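Local atomic coordinates of hypothetical protein TT1465 (PDB entry 1WEK), a protein that is of unknown function but has a Rossmann-like fold and belongs to the SLOG clan of proteins. Residues F70-G75 with A83-A88; L61-A66 with Y89-V94; Y55-R60 with V136-G141; S33-P38 with V94-N99. All blocks are in the same frame, centred on the assembly; numbering follows the deposited sequence.

In the fold
All four contacts belong to one Rossmann-like domain, a parallel sheet with helices packed on it. Along the chain the first segments come in the order 33-38, 55-60, 61-66 and 70-75. Contact 1 sits at the heart of the beta-alpha-beta unit 71-74, 79-90, 95-100, and the centre of contact 2 is about 6 Å away, where helix 79-90 ends beside helix 53-68. That same helix 53-68 meets the end of strand 132-137 in contact 3, about 11 Å from contact 1 between centres. Contact 4 shares V94 with contact 2, but its centre lies about 19 Å from that of contact 3. Together they tie helices 53-68 and 79-90 and the loop after helix 17-34 to one sheet.

Contact 1 of 4, residues F70-G75 with A83-A88; sequences FGVVTG and AVNRGA
Strand 71-74 and the 83-88 part of helix 79-90 run nearly antiparallel, at 159° between their directions, with axes 8.6 Å apart at closest approach. V72 and T74, alternate residues of the strand, turn their side chains to the helix. V72 lodges against A88 and V84: its CG2 lies only 3.4 Å from A88 CB, tighter than usual carbon packing, while its CB meets V84 CG1 at 4.2 Å. V84 CG1 also reaches T74 CG2 at 3.9 Å, so V84 spans both strand residues. The polar grip comes from T74, whose OG1 donates to N85 OD1 over a short 2.5 Å. The hydroxyl approaches at a C=O...O angle of 114°, tilted 19° from the carbonyl plane. T74 has OG1 between its backbone N and carbonyl carbon, and CG2 is left to meet V84. Several further bonds fix the buried amide: N85 OD1 also accepts from N109 ND2, and N85 ND2 donates to S95 OG and V96 O. N85 thereby links its helix to the strands before and after it, within the beta-alpha-beta crossover of a Rossmann-like parallel sheet.

Contact 2 of 4, residues L61-A66 with Y89-V94; sequences LGRALA and YEAGGV
A66 and A91 point their CB atoms at each other across the gap between the two segments, and the methyls meet at 3.9 Å. The same A66 methyl also lies 3.9 Å from G93 CA, so one small side chain is set against both a methyl and a bare stretch of backbone. G93, with no side chain, lets the backbone come this close; the CA atoms of A66 and G93 are 4.7 Å apart. On its other flank A91 CB looks back along helix 53-68 to R63 O, 4.1 Å away, and to the aliphatic root of R63, whose CG is 4.3 Å from it. A Schellman motif shapes the second segment: G92, with positive phi as its C-prime residue, donates its N to Y89 O, and G93 N bonds to A88 O. The turn ends the helix and carries the chain back so that G93 follows A91 onto A66. Near the surface, the contact joins helix 53-68 to the turn that follows helix 79-90, on the way to strand 95-100, while L61, A64 and L65 pack toward V207 of helix 203-211.

Contact 3 of 4, residues Y55-R60 with V136-G141; sequences YEAGYR and VFLPGG. With PO4 (phosphate ion), chain G.
L138 meets A57 and G58 where strand 132-137 of the Rossmann-like sheet gives way to a loop, close under helix 53-68. The meeting is wholly apolar. The CB of L138 points to the helix and both branches end on it, splayed over successive residues, CD2 reaching A57 CB at 4.2 Å and CD1 reaching G58 CA at 4.1 Å. At G58 the methyl rests on the main chain, against CA. V80 and V84 of helix 79-90 add to this packing, so L138 packs where helices 53-68 and 79-90 meet the end of strand 132-137. Polar interactions belong to the far end of the loop instead. G140 and G141 curve past a phosphate ion, probably from the crystallisation liquor, and G141 occupies the N-cap position of helix 142-156. The anion is held also by A46 N, G143 N and T144 OG1, and the nearby helix N-terminus would be expected to favour its charge. From the loop itself, G141 N donates to PO4 O1 at 2.6 Å, with an N-H...O angle of 158°.

Contact 4 of 4, residues S33-P38 with V94-N99; sequences SELQVP and VSVGLN
L35 extends its side chain to V94 and V96, fastening the segment that follows helix 17-34 to strand 95-100 of the Rossmann-like parallel sheet. Its CB leaves the backbone toward the strand, and CG, anti to the carbonyl carbon at a chi1 of -58°, carries the chain on to its two methyls. At the tip the branches differ: CD1 does the touching. It meets V96 CG2 at 3.7 Å, the two side chains reaching toward each other tip to tip, and lies at a looser 4.2 Å from V94 CG1. One methyl therefore bridges V94, just before the strand, and V96 in it, on the same side, while S95 between them turns the other way. Two residues on from L35, V37 faces V94, while Q36 between them points away. The side chains of V37 and V94 cross at a slant, so V94 is met by L35 on CG1 and by V37 on its other methyl. Strand 114-118 closes on the same cluster through H114, which L35, V94 and V96 all touch. Further back, S33 packs on E13 of the second subunit. The V37 end is closed by its CG2, which stands 3.9 Å from V94 CG2 and 4.0 Å from V94 CB.

Contact 1 of 4, residues F70-G75 with A83-A88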
loop_
_atom_site.group_PDB
_atom_site.type_symbol
_atom_site.label_atom_id
_atom_site.label_comp_id
_atom_site.label_asym_id
_atom_site.label_seq_id
_atom_site.Cartn_x
_atom_site.Cartn_y
_atom_site.Cartn_z
ATOM N N PHE A 70 -26.220 -17.641 18.366
ATOM C CA PHE A 70 -24.871 -17.515 17.794
ATOM C C PHE A 70 -24.886 -17.721 16.282
ATOM O O PHE A 70 -25.810 -18.328 15.723
ATOM C CB PHE A 70 -23.899 -18.554 18.373
ATOM C CG PHE A 70 -23.701 -18.456 19.847
ATOM C CD1 PHE A 70 -24.510 -19.176 20.716
ATOM C CD2 PHE A 70 -22.725 -17.621 20.369
ATOM C CE1 PHE A 70 -24.354 -19.069 22.081
ATOM C CE2 PHE A 70 -22.556 -17.498 21.742
ATOM C CZ PHE A 70 -23.369 -18.221 22.602
ATOM N N GLY A 71 -23.858 -17.197 15.625
ATOM C CA GLY A 71 -23.703 -17.400 14.200
ATOM C C GLY A 71 -22.588 -18.439 14.118
ATOM O O GLY A 71 -21.695 -18.454 14.969
ATOM N N VAL A 72 -22.636 -19.337 13.141
ATOM C CA VAL A 72 -21.576 -20.324 13.023
ATOM C C VAL A 72 -20.683 -19.974 11.846
ATOM O O VAL A 72 -21.155 -19.463 10.820
ATOM C CB VAL A 72 -22.121 -21.763 12.831
ATOM C CG1 VAL A 72 -22.946 -22.162 14.031
ATOM C CG2 VAL A 72 -22.942 -21.859 11.555
ATOM N N VAL A 73 -19.391 -20.222 12.021
ATOM C CA VAL A 73 -18.393 -19.977 10.991
ATOM C C VAL A 73 -17.668 -21.300 10.761
ATOM O O VAL A 73 -17.109 -21.875 11.703
ATOM C CB VAL A 73 -17.377 -18.915 11.440
ATOM C CG1 VAL A 73 -16.396 -18.635 10.321
ATOM C CG2 VAL A 73 -18.097 -17.641 11.839
ATOM N N THR A 74 -17.713 -21.799 9.527
ATOM C CA THR A 74 -17.064 -23.057 9.171
ATOM C C THR A 74 -16.224 -22.819 7.918
ATOM O O THR A 74 -16.193 -21.706 7.383
ATOM C CB THR A 74 -18.079 -24.161 8.816
ATOM O OG1 THR A 74 -18.646 -23.885 7.526
ATOM C CG2 THR A 74 -19.167 -24.250 9.837
ATOM N N GLY A 75 -15.553 -23.867 7.445
ATOM C CA GLY A 75 -14.750 -23.736 6.240
ATOM C C GLY A 75 -15.590 -23.820 4.965
ATOM O O GLY A 75 -15.049 -23.879 3.853
ATOM N N ALA A 83 -23.103 -30.014 7.474
ATOM C CA ALA A 83 -24.131 -30.253 8.479
ATOM C C ALA A 83 -24.223 -29.090 9.464
ATOM O O ALA A 83 -25.325 -28.661 9.819
ATOM C CB ALA A 83 -23.851 -31.548 9.228
ATOM N N VAL A 84 -23.072 -28.585 9.915
ATOM C CA VAL A 84 -23.079 -27.473 10.861
ATOM C C VAL A 84 -23.679 -26.206 10.249
ATOM O O VAL A 84 -24.440 -25.517 10.910
ATOM C CB VAL A 84 -21.666 -27.130 11.372
ATOM C CG1 VAL A 84 -21.737 -25.874 12.258
ATOM C CG2 VAL A 84 -21.084 -28.310 12.149
ATOM N N ASN A 85 -23.319 -25.891 9.004
ATOM C CA ASN A 85 -23.870 -24.711 8.323
ATOM C C ASN A 85 -25.373 -24.911 8.096
ATOM O O ASN A 85 -26.174 -23.976 8.228
ATOM C CB ASN A 85 -23.216 -24.501 6.959
ATOM C CG ASN A 85 -21.815 -23.932 7.048
ATOM O OD1 ASN A 85 -20.863 -24.539 6.568
ATOM N ND2 ASN A 85 -21.686 -22.750 7.637
ATOM N N ARG A 86 -25.743 -26.139 7.732
ATOM C CA ARG A 86 -27.134 -26.478 7.471
ATOM C C ARG A 86 -28.004 -26.331 8.711
ATOM O O ARG A 86 -29.085 -25.749 8.654
ATOM C CB ARG A 86 -27.240 -27.907 6.953
ATOM C CG ARG A 86 -28.613 -28.250 6.385
ATOM C CD ARG A 86 -28.628 -29.673 5.841
ATOM N NE ARG A 86 -29.855 -29.977 5.117
ATOM C CZ ARG A 86 -30.094 -31.144 4.526
ATOM N NH1 ARG A 86 -29.186 -32.110 4.579
ATOM N NH2 ARG A 86 -31.240 -31.344 3.885
ATOM N N GLY A 87 -27.533 -26.868 9.826
ATOM C CA GLY A 87 -28.299 -26.771 11.048
ATOM C C GLY A 87 -28.584 -25.325 11.384
ATOM O O GLY A 87 -29.697 -24.978 11.786
ATOM N N ALA A 88 -27.573 -24.482 11.211
ATOM C CA ALA A 88 -27.686 -23.065 11.498
ATOM C C ALA A 88 -28.602 -22.401 10.483
ATOM O O ALA A 88 -29.563 -21.718 10.842
ATOM C CB ALA A 88 -26.323 -22.418 11.451
#

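Contact 2 of 4, residues L61-A66 with Y89-V94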
loop_
_atom_site.group_PDB
_atom_site.type_symbol
_atom_site.label_atom_id
_atom_site.label_comp_id
_atom_site.label_asym_id
_atom_site.label_seq_id
_atom_site.Cartn_x
_atom_site.Cartn_y
_atom_site.Cartn_z
ATOM N N LEU A 61 -25.609 -29.395 16.583
ATOM C CA LEU A 61 -24.803 -28.296 17.122
ATOM C C LEU A 61 -25.133 -27.023 16.356
ATOM O O LEU A 61 -25.376 -25.978 16.946
ATOM C CB LEU A 61 -23.312 -28.577 16.929
ATOM C CG LEU A 61 -22.247 -28.164 17.945
ATOM C CD1 LEU A 61 -20.998 -27.778 17.181
ATOM C CD2 LEU A 61 -22.709 -27.033 18.823
ATOM N N GLY A 62 -25.109 -27.122 15.028
ATOM C CA GLY A 62 -25.403 -25.971 14.194
ATOM C C GLY A 62 -26.763 -25.388 14.519
ATOM O O GLY A 62 -26.901 -24.180 14.682
ATOM N N ARG A 63 -27.770 -26.249 14.610
ATOM C CA ARG A 63 -29.116 -25.814 14.943
ATOM C C ARG A 63 -29.207 -25.210 16.364
ATOM O O ARG A 63 -29.883 -24.195 16.580
ATOM C CB ARG A 63 -30.078 -26.998 14.824
ATOM C CG ARG A 63 -31.446 -26.733 15.403
ATOM C CD ARG A 63 -31.972 -27.976 16.095
ATOM N NE ARG A 63 -32.662 -28.873 15.179
ATOM C CZ ARG A 63 -32.672 -30.197 15.293
ATOM N NH1 ARG A 63 -32.010 -30.798 16.278
ATOM N NH2 ARG A 63 -33.381 -30.918 14.437
ATOM N N ALA A 64 -28.541 -25.835 17.333
ATOM C CA ALA A 64 -28.584 -25.336 18.709
ATOM C C ALA A 64 -27.960 -23.945 18.844
ATOM O O ALA A 64 -28.542 -23.050 19.467
ATOM C CB ALA A 64 -27.895 -26.293 19.623
ATOM N N LEU A 65 -26.789 -23.753 18.252
ATOM C CA LEU A 65 -26.124 -22.454 18.342
ATOM C C LEU A 65 -26.972 -21.315 17.762
ATOM O O LEU A 65 -27.060 -20.242 18.346
ATOM C CB LEU A 65 -24.780 -22.523 17.647
ATOM C CG LEU A 65 -23.770 -23.436 18.341
ATOM C CD1 LEU A 65 -22.672 -23.824 17.354
ATOM C CD2 LEU A 65 -23.202 -22.717 19.562
ATOM N N ALA A 66 -27.589 -21.553 16.613
ATOM C CA ALA A 66 -28.453 -20.555 15.985
ATOM C C ALA A 66 -29.606 -20.230 16.929
ATOM O O ALA A 66 -29.944 -19.062 17.153
ATOM C CB ALA A 66 -29.003 -21.093 14.682
ATOM N N TYR A 89 -28.281 -22.607 9.212
ATOM C CA TYR A 89 -29.053 -22.045 8.123
ATOM C C TYR A 89 -30.538 -22.330 8.298
ATOM O O TYR A 89 -31.358 -21.413 8.347
ATOM C CB TYR A 89 -28.604 -22.639 6.795
ATOM C CG TYR A 89 -29.099 -21.880 5.593
ATOM C CD1 TYR A 89 -28.547 -20.643 5.262
ATOM C CD2 TYR A 89 -30.063 -22.422 4.746
ATOM C CE1 TYR A 89 -28.924 -19.968 4.119
ATOM C CE2 TYR A 89 -30.452 -21.748 3.590
ATOM C CZ TYR A 89 -29.872 -20.522 3.283
ATOM O OH TYR A 89 -30.208 -19.857 2.123
ATOM N N GLU A 90 -30.875 -23.608 8.409
ATOM C CA GLU A 90 -32.268 -23.994 8.545
ATOM C C GLU A 90 -32.966 -23.517 9.805
ATOM O O GLU A 90 -34.192 -23.545 9.862
ATOM C CB GLU A 90 -32.407 -25.498 8.385
ATOM C CG GLU A 90 -32.199 -25.952 6.939
ATOM C CD GLU A 90 -32.162 -27.464 6.804
ATOM O OE1 GLU A 90 -32.262 -28.156 7.840
ATOM O OE2 GLU A 90 -32.022 -27.960 5.664
ATOM N N ALA A 91 -32.213 -23.075 10.810
ATOM C CA ALA A 91 -32.841 -22.563 12.029
ATOM C C ALA A 91 -32.866 -21.045 11.946
ATOM O O ALA A 91 -33.158 -20.359 12.927
ATOM C CB ALA A 91 -32.095 -23.011 13.278
ATOM N N GLY A 92 -32.551 -20.533 10.759
ATOM C CA GLY A 92 -32.564 -19.101 10.524
ATOM C C GLY A 92 -31.426 -18.308 11.124
ATOM O O GLY A 92 -31.552 -17.102 11.331
ATOM N N GLY A 93 -30.308 -18.962 11.409
ATOM C CA GLY A 93 -29.196 -18.223 11.982
ATOM C C GLY A 93 -28.154 -17.825 10.953
ATOM O O GLY A 93 -28.205 -18.254 9.795
ATOM N N VAL A 94 -27.221 -16.978 11.369
ATOM C CA VAL A 94 -26.135 -16.552 10.502
ATOM C C VAL A 94 -25.200 -17.754 10.276
ATOM O O VAL A 94 -24.689 -18.339 11.240
ATOM C CB VAL A 94 -25.318 -15.433 11.162
ATOM C CG1 VAL A 94 -24.029 -15.186 10.373
ATOM C CG2 VAL A 94 -26.160 -14.163 11.255
#

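Contact 3 of 4, residues Y55-R60 with V136-G141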
loop_
_atom_site.group_PDB
_atom_site.type_symbol
_atom_site.label_atom_id
_atom_site.label_comp_id
_atom_site.label_asym_id
_atom_site.label_seq_id
_atom_site.Cartn_x
_atom_site.Cartn_y
_atom_site.Cartn_z
ATOM N N TYR A 55 -21.896 -36.193 11.367
ATOM C CA TYR A 55 -22.728 -35.294 10.587
ATOM C C TYR A 55 -23.986 -34.922 11.357
ATOM O O TYR A 55 -24.332 -33.749 11.476
ATOM C CB TYR A 55 -23.121 -35.962 9.275
ATOM C CG TYR A 55 -23.880 -35.052 8.338
ATOM C CD1 TYR A 55 -23.228 -34.406 7.291
ATOM C CD2 TYR A 55 -25.252 -34.836 8.497
ATOM C CE1 TYR A 55 -23.916 -33.571 6.417
ATOM C CE2 TYR A 55 -25.953 -34.001 7.629
ATOM C CZ TYR A 55 -25.275 -33.374 6.592
ATOM O OH TYR A 55 -25.949 -32.543 5.733
ATOM N N GLU A 56 -24.671 -35.926 11.887
ATOM C CA GLU A 56 -25.892 -35.673 12.629
ATOM C C GLU A 56 -25.585 -34.772 13.820
ATOM O O GLU A 56 -26.279 -33.780 14.056
ATOM C CB GLU A 56 -26.526 -36.992 13.097
ATOM C CG GLU A 56 -26.884 -37.937 11.943
ATOM C CD GLU A 56 -27.523 -37.209 10.755
ATOM O OE1 GLU A 56 -28.578 -36.551 10.936
ATOM O OE2 GLU A 56 -26.966 -37.298 9.636
ATOM N N ALA A 57 -24.533 -35.110 14.555
ATOM C CA ALA A 57 -24.140 -34.319 15.714
ATOM C C ALA A 57 -23.866 -32.886 15.268
ATOM O O ALA A 57 -24.255 -31.928 15.939
ATOM C CB ALA A 57 -22.898 -34.917 16.357
ATOM N N GLY A 58 -23.201 -32.754 14.125
ATOM C CA GLY A 58 -22.879 -31.441 13.599
ATOM C C GLY A 58 -24.153 -30.680 13.271
ATOM O O GLY A 58 -24.251 -29.465 13.529
ATOM N N TYR A 59 -25.139 -31.387 12.712
ATOM C CA TYR A 59 -26.386 -30.723 12.384
ATOM C C TYR A 59 -27.026 -30.186 13.665
ATOM O O TYR A 59 -27.442 -29.040 13.696
ATOM C CB TYR A 59 -27.356 -31.656 11.651
ATOM C CG TYR A 59 -28.631 -30.940 11.270
ATOM C CD1 TYR A 59 -29.666 -30.783 12.192
ATOM C CD2 TYR A 59 -28.764 -30.332 10.022
ATOM C CE1 TYR A 59 -30.792 -30.033 11.889
ATOM C CE2 TYR A 59 -29.891 -29.576 9.709
ATOM C CZ TYR A 59 -30.897 -29.426 10.652
ATOM O OH TYR A 59 -31.974 -28.618 10.382
ATOM N N ARG A 60 -27.067 -31.003 14.717
ATOM C CA ARG A 60 -27.653 -30.594 15.996
ATOM C C ARG A 60 -26.943 -29.388 16.609
ATOM O O ARG A 60 -27.597 -28.473 17.113
ATOM C CB ARG A 60 -27.643 -31.763 17.005
ATOM C CG ARG A 60 -28.475 -32.995 16.618
ATOM C CD ARG A 60 -28.959 -33.734 17.871
ATOM N NE ARG A 60 -27.862 -34.306 18.645
ATOM C CZ ARG A 60 -27.833 -34.418 19.971
ATOM N NH1 ARG A 60 -28.846 -33.991 20.714
ATOM N NH2 ARG A 60 -26.780 -34.977 20.559
ATOM N N VAL A 136 -15.381 -25.255 18.429
ATOM C CA VAL A 136 -15.892 -26.608 18.613
ATOM C C VAL A 136 -15.258 -27.542 17.568
ATOM O O VAL A 136 -15.368 -27.325 16.359
ATOM C CB VAL A 136 -17.430 -26.666 18.459
ATOM C CG1 VAL A 136 -17.948 -28.028 18.936
ATOM C CG2 VAL A 136 -18.091 -25.530 19.272
ATOM N N PHE A 137 -14.599 -28.589 18.033
ATOM C CA PHE A 137 -13.981 -29.540 17.111
ATOM C C PHE A 137 -14.711 -30.888 17.086
ATOM O O PHE A 137 -14.734 -31.614 18.079
ATOM C CB PHE A 137 -12.502 -29.705 17.468
ATOM C CG PHE A 137 -11.715 -28.424 17.316
ATOM C CD1 PHE A 137 -11.698 -27.477 18.332
ATOM C CD2 PHE A 137 -11.096 -28.117 16.114
ATOM C CE1 PHE A 137 -11.085 -26.232 18.153
ATOM C CE2 PHE A 137 -10.474 -26.865 15.919
ATOM C CZ PHE A 137 -10.476 -25.920 16.947
ATOM N N LEU A 138 -15.331 -31.202 15.946
ATOM C CA LEU A 138 -16.041 -32.472 15.798
ATOM C C LEU A 138 -15.101 -33.465 15.112
ATOM O O LEU A 138 -14.061 -33.067 14.586
ATOM C CB LEU A 138 -17.315 -32.267 14.957
ATOM C CG LEU A 138 -18.444 -31.479 15.632
ATOM C CD1 LEU A 138 -19.059 -30.462 14.662
ATOM C CD2 LEU A 138 -19.497 -32.450 16.129
ATOM N N PRO A 139 -15.413 -34.775 15.160
ATOM C CA PRO A 139 -14.497 -35.700 14.480
ATOM C C PRO A 139 -14.159 -35.151 13.094
ATOM O O PRO A 139 -15.045 -34.654 12.369
ATOM C CB PRO A 139 -15.305 -36.987 14.410
ATOM C CG PRO A 139 -16.013 -36.982 15.747
ATOM C CD PRO A 139 -16.440 -35.515 15.920
ATOM N N GLY A 140 -12.875 -35.217 12.758
ATOM C CA GLY A 140 -12.371 -34.738 11.483
ATOM C C GLY A 140 -11.023 -35.402 11.204
ATOM O O GLY A 140 -10.646 -36.371 11.885
ATOM N N GLY A 141 -10.304 -34.889 10.208
ATOM C CA GLY A 141 -9.014 -35.445 9.833
ATOM C C GLY A 141 -7.888 -34.434 9.939
ATOM O O GLY A 141 -7.800 -33.721 10.931
HETATM P P PO4 G . -10.588 -32.481 7.413
HETATM O O1 PO4 G . -10.626 -32.627 8.895
HETATM O O2 PO4 G . -11.670 -33.298 6.802
HETATM O O3 PO4 G . -9.269 -32.943 6.909
HETATM O O4 PO4 G . -10.788 -31.054 7.051
#

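Contact 4 of 4, residues S33-P38 with V94-N99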
loop_
_atom_site.group_PDB
_atom_site.type_symbol
_atom_site.label_atom_id
_atom_site.label_comp_id
_atom_site.label_asym_id
_atom_site.label_seq_id
_atom_site.Cartn_x
_atom_site.Cartn_y
_atom_site.Cartn_z
ATOM N N SER A 33 -16.598 -8.273 10.403
ATOM C CA SER A 33 -16.784 -7.155 11.336
ATOM C C SER A 33 -18.217 -6.640 11.378
ATOM O O SER A 33 -18.674 -6.155 12.409
ATOM C CB SER A 33 -15.877 -5.977 10.973
ATOM O OG SER A 33 -14.558 -6.210 11.410
ATOM N N GLU A 34 -18.919 -6.736 10.253
ATOM C CA GLU A 34 -20.296 -6.263 10.172
ATOM C C GLU A 34 -21.313 -7.177 10.835
ATOM O O GLU A 34 -22.373 -6.715 11.253
ATOM C CB GLU A 34 -20.700 -6.053 8.717
ATOM C CG GLU A 34 -19.879 -5.021 7.980
ATOM C CD GLU A 34 -20.258 -4.937 6.517
ATOM O OE1 GLU A 34 -19.577 -4.207 5.763
ATOM O OE2 GLU A 34 -21.239 -5.605 6.122
ATOM N N LEU A 35 -21.014 -8.467 10.929
ATOM C CA LEU A 35 -21.961 -9.386 11.558
ATOM C C LEU A 35 -22.317 -8.865 12.946
ATOM O O LEU A 35 -21.488 -8.252 13.618
ATOM C CB LEU A 35 -21.369 -10.792 11.632
ATOM C CG LEU A 35 -21.001 -11.324 10.242
ATOM C CD1 LEU A 35 -20.554 -12.776 10.336
ATOM C CD2 LEU A 35 -22.199 -11.196 9.314
ATOM N N GLN A 36 -23.550 -9.114 13.373
ATOM C CA GLN A 36 -24.013 -8.630 14.663
ATOM C C GLN A 36 -24.420 -9.691 15.665
ATOM O O GLN A 36 -25.275 -9.463 16.522
ATOM C CB GLN A 36 -25.149 -7.636 14.443
ATOM C CG GLN A 36 -24.657 -6.381 13.732
ATOM C CD GLN A 36 -25.748 -5.364 13.486
ATOM O OE1 GLN A 36 -26.408 -4.892 14.420
ATOM N NE2 GLN A 36 -25.945 -5.014 12.219
ATOM N N VAL A 37 -23.797 -10.855 15.559
ATOM C CA VAL A 37 -24.056 -11.936 16.483
ATOM C C VAL A 37 -22.700 -12.501 16.871
ATOM O O VAL A 37 -21.733 -12.411 16.106
ATOM C CB VAL A 37 -24.898 -13.044 15.835
ATOM C CG1 VAL A 37 -26.291 -12.507 15.518
ATOM C CG2 VAL A 37 -24.218 -13.537 14.561
ATOM N N PRO A 38 -22.596 -13.057 18.085
ATOM C CA PRO A 38 -21.333 -13.635 18.538
ATOM C C PRO A 38 -21.057 -14.786 17.571
ATOM O O PRO A 38 -21.981 -15.527 17.209
ATOM C CB PRO A 38 -21.668 -14.114 19.944
ATOM C CG PRO A 38 -22.745 -13.182 20.365
ATOM C CD PRO A 38 -23.606 -13.119 19.151
ATOM N N VAL A 94 -27.221 -16.978 11.369
ATOM C CA VAL A 94 -26.135 -16.552 10.502
ATOM C C VAL A 94 -25.200 -17.754 10.276
ATOM O O VAL A 94 -24.689 -18.339 11.240
ATOM C CB VAL A 94 -25.318 -15.433 11.162
ATOM C CG1 VAL A 94 -24.029 -15.186 10.373
ATOM C CG2 VAL A 94 -26.160 -14.163 11.255
ATOM N N SER A 95 -24.983 -18.124 9.015
ATOM C CA SER A 95 -24.091 -19.234 8.709
ATOM C C SER A 95 -22.969 -18.750 7.794
ATOM O O SER A 95 -23.225 -18.374 6.653
ATOM C CB SER A 95 -24.857 -20.374 8.027
ATOM O OG SER A 95 -24.013 -21.495 7.828
ATOM N N VAL A 96 -21.731 -18.773 8.290
ATOM C CA VAL A 96 -20.582 -18.323 7.507
ATOM C C VAL A 96 -19.652 -19.448 7.045
ATOM O O VAL A 96 -19.376 -20.417 7.770
ATOM C CB VAL A 96 -19.738 -17.283 8.300
ATOM C CG1 VAL A 96 -18.564 -16.803 7.448
ATOM C CG2 VAL A 96 -20.618 -16.088 8.714
ATOM N N GLY A 97 -19.168 -19.311 5.820
ATOM C CA GLY A 97 -18.260 -20.300 5.280
ATOM C C GLY A 97 -17.000 -19.597 4.824
ATOM O O GLY A 97 -17.071 -18.602 4.103
ATOM N N LEU A 98 -15.850 -20.089 5.271
ATOM C CA LEU A 98 -14.569 -19.508 4.875
ATOM C C LEU A 98 -13.980 -20.540 3.916
ATOM O O LEU A 98 -13.039 -21.260 4.246
ATOM C CB LEU A 98 -13.671 -19.320 6.103
ATOM C CG LEU A 98 -14.190 -18.456 7.266
ATOM C CD1 LEU A 98 -13.174 -18.454 8.403
ATOM C CD2 LEU A 98 -14.435 -17.037 6.782
ATOM N N ASN A 99 -14.558 -20.600 2.721
ATOM C CA ASN A 99 -14.172 -21.562 1.698
ATOM C C ASN A 99 -12.739 -21.430 1.224
ATOM O O ASN A 99 -12.253 -20.333 0.939
ATOM C CB ASN A 99 -15.149 -21.463 0.520
ATOM C CG ASN A 99 -16.602 -21.445 0.977
ATOM O OD1 ASN A 99 -17.146 -20.387 1.287
ATOM N ND2 ASN A 99 -17.221 -22.618 1.057
#